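Local structure of possible glutathione S-transferase (Rhodopseudomonas palustris, 3M8N) at residues E68-L73 / F98-A103; L57-T60 / R64-A67. The protein probably acts as a glutathione transferase, joining the thiol of glutathione to electrophilic compounds. All coordinates share one frame; numbering follows the deposited sequence.

The two contacts follow one another along the chain and show how a thioredoxin-like domain is built and then joined to a helical one. Contact 2 (57-60 with 64-67) is a hairpin at the edge of the sheet; contact 1 (68-73 with 98-103) begins directly after it, where helix 69-77 meets helix 87-117. Their centres lie about 15 Å apart. Helix 69-77 connects them: Ile72 CD1 packs on Leu66 O at 3.5 Å, while Asn70 turns to the other domain. Both contacts also meet the second subunit. Glu68 and Ser69 are in the position of the acidic residue and serine that bind the gamma-glutamyl end of glutathione in related transferases, so contact 1 probably lies beside the glutathione site.

Contact 1 (E68-L73 / F98-A103); sequences ESNAIL and FFEQHA
Asn70 reaches from helix 69-77 into the fork between Glu100 and Gln101, successive residues of helix 87-117. Its amide meets the Glu100 carboxylate at a slant, the two planes 45° apart, and ND2 gives OE1 a weak, bent hydrogen bond of 3.3 Å. Gln101 lies differently: it runs past Asn70 in the opposite direction with its amide almost perpendicular, at 83°. Asn70 ND2 and Gln101 NE2 stand 3.3 Å apart, but both are donors and no bond joins them. The Glu100 chain, bent at chi2 (-89°), turns OE1 to Asn70, while OE2 makes a salt bridge with Lys17. The same lysine makes a weak bond to Asn70 OD1, tying helix 13-24 into this buried polar cluster. Shortening Asn70 to an alanine is likely to leave Glu100 OE1 without this amide donor and a gap between the two helices. Glu68, at the N-cap position, sends OE2 to Gln54 and to His102 of the second subunit, and Phe98 stacks on its counterpart there. This is the domain interface of the GST fold, where the last helix of the thioredoxin-like domain packs against the long first helix of the all-helical domain, close to the dimer interface.

Contact 2 (L57-T60 / R64-A67); sequences LLET and RYLA
Leu57 meets Tyr65 through two different first torsions: the leucine CG lies trans to its backbone N (chi1 -153°), whereas the tyrosine CG is trans to its carbonyl carbon (chi1 -54°). On the sheet face they share with Ala67, the two side chains slant across each other, with Leu57 CG 3.6 Å from Tyr65 CB and the CD2 branch reaching obliquely toward the ring. The other branch, CD1, touches Ala67 CB at 3.7 Å, so one leucine spans two residues of the neighbouring strand. Glu59 and Tyr65 run the same way, though their detailed fit is doubtful in the model; the glutamate carboxylate makes a long, weak ion pair with Lys5 of strand 4-8. Tyr7 of that strand also touches Tyr65.

The backbone fixes this register. Leu58 and Leu66 form an antiparallel hydrogen-bonded pair: Leu58 N gives to Leu66 O at 2.9 Å, in the carbonyl plane, and Leu66 N returns a bond to Leu58 O at 2.8 Å, tilted from the plane of the Leu58 carbonyl; both are nearly straight, at 173°. The Tyr65 CA also approaches Leu58 O, at 3.4 Å. Just past the last paired residues, Thr60 N gives Arg64 O a bent bond of 2.9 Å. The side chains of Leu58 and Leu66 lie on the sheet face opposite Tyr65, where Leu58 packs on Ile72, Tyr75 and Leu76 of helix 69-77 and Leu66 on Tyr75. Beyond strand 65-67, Gln95 of the second subunit accepts a bond from Ala67 N. These antiparallel strands form the edge hairpin of the four-stranded mixed sheet, order 2-1-3-4, as in the thioredoxin-like domain of glutathione transferases.

Contact 1 (E68-L73 / F98-A103)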
loop_
_atom_site.group_PDB
_atom_site.type_symbol
_atom_site.label_atom_id
_atom_site.label_comp_id
_atom_site.label_asym_id
_atom_site.label_seq_id
_atom_site.Cartn_x
_atom_site.Cartn_y
_atom_site.Cartn_z
ATOM N N GLU A 68 -6.347 -7.533 1.407
ATOM C CA GLU A 68 -5.102 -6.735 1.442
ATOM C C GLU A 68 -4.399 -6.865 2.783
ATOM O O GLU A 68 -4.803 -6.259 3.764
ATOM C CB GLU A 68 -5.262 -5.237 1.083
ATOM C CG GLU A 68 -5.734 -4.937 -0.360
ATOM C CD GLU A 68 -4.714 -5.248 -1.450
ATOM O OE1 GLU A 68 -3.477 -5.235 -1.168
ATOM O OE2 GLU A 68 -5.160 -5.537 -2.582
ATOM N N SER A 69 -3.304 -7.611 2.793
ATOM C CA SER A 69 -2.560 -7.866 3.986
ATOM C C SER A 69 -2.242 -6.635 4.735
ATOM O O SER A 69 -2.282 -6.683 5.907
ATOM C CB SER A 69 -1.312 -8.689 3.728
ATOM O OG SER A 69 -0.425 -7.976 2.943
ATOM N N ASN A 70 -2.001 -5.509 4.097
ATOM C CA ASN A 70 -1.586 -4.318 4.848
ATOM C C ASN A 70 -2.732 -3.566 5.454
ATOM O O ASN A 70 -2.557 -2.907 6.475
ATOM C CB ASN A 70 -0.746 -3.369 3.992
ATOM C CG ASN A 70 0.673 -3.863 3.749
ATOM O OD1 ASN A 70 1.059 -4.961 4.047
ATOM N ND2 ASN A 70 1.423 -3.034 3.195
ATOM N N ALA A 71 -3.907 -3.658 4.819
ATOM C CA ALA A 71 -5.168 -3.196 5.414
ATOM C C ALA A 71 -5.638 -4.082 6.579
ATOM O O ALA A 71 -6.166 -3.589 7.548
ATOM C CB ALA A 71 -6.290 -3.102 4.341
ATOM N N ILE A 72 -5.479 -5.377 6.447
ATOM C CA ILE A 72 -5.718 -6.322 7.520
ATOM C C ILE A 72 -4.843 -5.954 8.709
ATOM O O ILE A 72 -5.337 -5.852 9.799
ATOM C CB ILE A 72 -5.564 -7.813 7.046
ATOM C CG1 ILE A 72 -6.596 -8.161 5.985
ATOM C CG2 ILE A 72 -5.595 -8.803 8.197
ATOM C CD1 ILE A 72 -6.254 -9.426 5.031
ATOM N N LEU A 73 -3.571 -5.666 8.497
ATOM C CA LEU A 73 -2.664 -5.365 9.571
ATOM C C LEU A 73 -3.142 -4.163 10.305
ATOM O O LEU A 73 -3.186 -4.211 11.495
ATOM C CB LEU A 73 -1.190 -5.151 9.101
ATOM C CG LEU A 73 -0.348 -6.358 8.592
ATOM C CD1 LEU A 73 1.085 -5.970 8.246
ATOM C CD2 LEU A 73 -0.333 -7.421 9.562
ATOM N N PHE A 98 2.798 1.657 2.677
ATOM C CA PHE A 98 2.599 1.999 1.285
ATOM C C PHE A 98 3.873 1.814 0.490
ATOM O O PHE A 98 3.807 1.311 -0.606
ATOM C CB PHE A 98 1.995 3.387 1.111
ATOM C CG PHE A 98 0.509 3.414 1.378
ATOM C CD1 PHE A 98 -0.350 2.673 0.598
ATOM C CD2 PHE A 98 -0.019 4.112 2.464
ATOM C CE1 PHE A 98 -1.748 2.677 0.825
ATOM C CE2 PHE A 98 -1.395 4.070 2.742
ATOM C CZ PHE A 98 -2.254 3.364 1.878
ATOM N N PHE A 99 5.021 2.140 1.085
ATOM C CA PHE A 99 6.316 1.872 0.494
ATOM C C PHE A 99 6.502 0.430 0.285
ATOM O O PHE A 99 6.923 0.069 -0.768
ATOM C CB PHE A 99 7.421 2.426 1.360
ATOM C CG PHE A 99 8.829 1.992 0.965
ATOM C CD1 PHE A 99 9.577 2.721 0.073
ATOM C CD2 PHE A 99 9.434 0.903 1.583
ATOM C CE1 PHE A 99 10.886 2.318 -0.225
ATOM C CE2 PHE A 99 10.728 0.536 1.269
ATOM C CZ PHE A 99 11.430 1.226 0.381
ATOM N N GLU A 100 6.177 -0.407 1.247
ATOM C CA GLU A 100 6.285 -1.856 1.044
ATOM C C GLU A 100 5.429 -2.294 -0.113
ATOM O O GLU A 100 5.842 -3.094 -0.887
ATOM C CB GLU A 100 5.907 -2.627 2.309
ATOM C CG GLU A 100 6.109 -4.135 2.282
ATOM C CD GLU A 100 4.913 -4.981 1.763
ATOM O OE1 GLU A 100 3.844 -4.472 1.418
ATOM O OE2 GLU A 100 5.020 -6.208 1.644
ATOM N N GLN A 101 4.244 -1.744 -0.260
ATOM C CA GLN A 101 3.304 -2.115 -1.357
ATOM C C GLN A 101 3.785 -1.856 -2.810
ATOM O O GLN A 101 3.607 -2.706 -3.642
ATOM C CB GLN A 101 1.904 -1.477 -1.109
ATOM C CG GLN A 101 0.635 -2.319 -1.454
ATOM C CD GLN A 101 0.762 -3.780 -1.164
ATOM O OE1 GLN A 101 0.671 -4.589 -2.070
ATOM N NE2 GLN A 101 1.042 -4.142 0.094
ATOM N N HIS A 102 4.391 -0.705 -3.099
ATOM C CA HIS A 102 4.935 -0.434 -4.444
ATOM C C HIS A 102 6.420 -0.761 -4.678
ATOM O O HIS A 102 6.790 -0.956 -5.789
ATOM C CB HIS A 102 4.655 1.002 -4.890
ATOM C CG HIS A 102 5.491 2.020 -4.195
ATOM N ND1 HIS A 102 6.708 2.432 -4.679
ATOM C CD2 HIS A 102 5.269 2.740 -3.075
ATOM C CE1 HIS A 102 7.225 3.326 -3.856
ATOM N NE2 HIS A 102 6.376 3.525 -2.866
ATOM N N ALA A 103 7.227 -0.856 -3.622
ATOM C CA ALA A 103 8.662 -1.147 -3.722
ATOM C C ALA A 103 9.129 -2.545 -3.362
ATOM O O ALA A 103 9.984 -3.041 -4.011
ATOM C CB ALA A 103 9.487 -0.105 -3.002
#

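Contact 2 (L57-T60 / R64-A67)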
loop_
_atom_site.group_PDB
_atom_site.type_symbol
_atom_site.label_atom_id
_atom_site.label_comp_id
_atom_site.label_asym_id
_atom_site.label_seq_id
_atom_site.Cartn_x
_atom_site.Cartn_y
_atom_site.Cartn_z
ATOM N N LEU A 57 -7.514 -13.207 3.500
ATOM C CA LEU A 57 -8.788 -12.565 3.678
ATOM C C LEU A 57 -9.174 -12.734 5.109
ATOM O O LEU A 57 -9.094 -13.827 5.650
ATOM C CB LEU A 57 -9.820 -13.241 2.805
ATOM C CG LEU A 57 -11.046 -12.483 2.309
ATOM C CD1 LEU A 57 -10.666 -11.299 1.470
ATOM C CD2 LEU A 57 -11.828 -13.449 1.474
ATOM N N LEU A 58 -9.579 -11.632 5.731
ATOM C CA LEU A 58 -10.032 -11.655 7.097
ATOM C C LEU A 58 -11.522 -11.453 7.179
ATOM O O LEU A 58 -11.994 -10.392 6.906
ATOM C CB LEU A 58 -9.368 -10.532 7.890
ATOM C CG LEU A 58 -9.564 -10.478 9.387
ATOM C CD1 LEU A 58 -8.833 -11.608 9.922
ATOM C CD2 LEU A 58 -9.056 -9.159 9.968
ATOM N N GLU A 59 -12.258 -12.482 7.589
ATOM C CA GLU A 59 -13.682 -12.319 7.959
ATOM C C GLU A 59 -13.841 -11.615 9.258
ATOM O O GLU A 59 -13.461 -12.147 10.316
ATOM C CB GLU A 59 -14.338 -13.656 8.252
ATOM C CG GLU A 59 -14.967 -14.361 7.114
ATOM C CD GLU A 59 -16.150 -15.240 7.523
ATOM O OE1 GLU A 59 -17.129 -14.682 8.093
ATOM O OE2 GLU A 59 -16.094 -16.470 7.220
ATOM N N THR A 60 -14.410 -10.433 9.195
ATOM C CA THR A 60 -14.932 -9.778 10.378
ATOM C C THR A 60 -16.303 -10.308 10.896
ATOM O O THR A 60 -16.431 -11.291 11.672
ATOM C CB THR A 60 -15.211 -8.394 10.012
ATOM O OG1 THR A 60 -14.004 -7.798 9.520
ATOM C CG2 THR A 60 -15.765 -7.686 11.250
ATOM N N ARG A 64 -18.541 -10.739 5.849
ATOM C CA ARG A 64 -17.833 -9.529 5.570
ATOM C C ARG A 64 -16.316 -9.757 5.643
ATOM O O ARG A 64 -15.779 -10.105 6.663
ATOM C CB ARG A 64 -18.272 -8.416 6.501
ATOM C CG ARG A 64 -17.873 -7.048 5.932
ATOM C CD ARG A 64 -18.262 -5.863 6.788
ATOM N NE ARG A 64 -17.706 -4.647 6.208
ATOM C CZ ARG A 64 -17.753 -3.444 6.789
ATOM N NH1 ARG A 64 -18.361 -3.299 7.972
ATOM N NH2 ARG A 64 -17.218 -2.371 6.177
ATOM N N TYR A 65 -15.648 -9.548 4.524
ATOM C CA TYR A 65 -14.230 -9.869 4.334
ATOM C C TYR A 65 -13.324 -8.678 4.061
ATOM O O TYR A 65 -13.591 -7.857 3.214
ATOM C CB TYR A 65 -14.133 -10.833 3.190
ATOM C CG TYR A 65 -15.012 -12.012 3.409
ATOM C CD1 TYR A 65 -14.558 -13.116 4.144
ATOM C CD2 TYR A 65 -16.301 -12.028 2.937
ATOM C CE1 TYR A 65 -15.368 -14.195 4.367
ATOM C CE2 TYR A 65 -17.131 -13.127 3.151
ATOM C CZ TYR A 65 -16.658 -14.191 3.876
ATOM O OH TYR A 65 -17.473 -15.262 4.104
ATOM N N LEU A 66 -12.243 -8.571 4.778
ATOM C CA LEU A 66 -11.305 -7.562 4.478
ATOM C C LEU A 66 -10.122 -8.189 3.768
ATOM O O LEU A 66 -9.649 -9.228 4.143
ATOM C CB LEU A 66 -10.929 -6.838 5.770
ATOM C CG LEU A 66 -9.824 -5.821 5.759
ATOM C CD1 LEU A 66 -10.303 -4.569 5.106
ATOM C CD2 LEU A 66 -9.464 -5.617 7.142
ATOM N N ALA A 67 -9.720 -7.588 2.655
ATOM C CA ALA A 67 -8.632 -8.073 1.856
ATOM C C ALA A 67 -7.473 -7.145 1.980
ATOM O O ALA A 67 -7.586 -6.087 2.557
ATOM C CB ALA A 67 -9.036 -8.159 0.442
#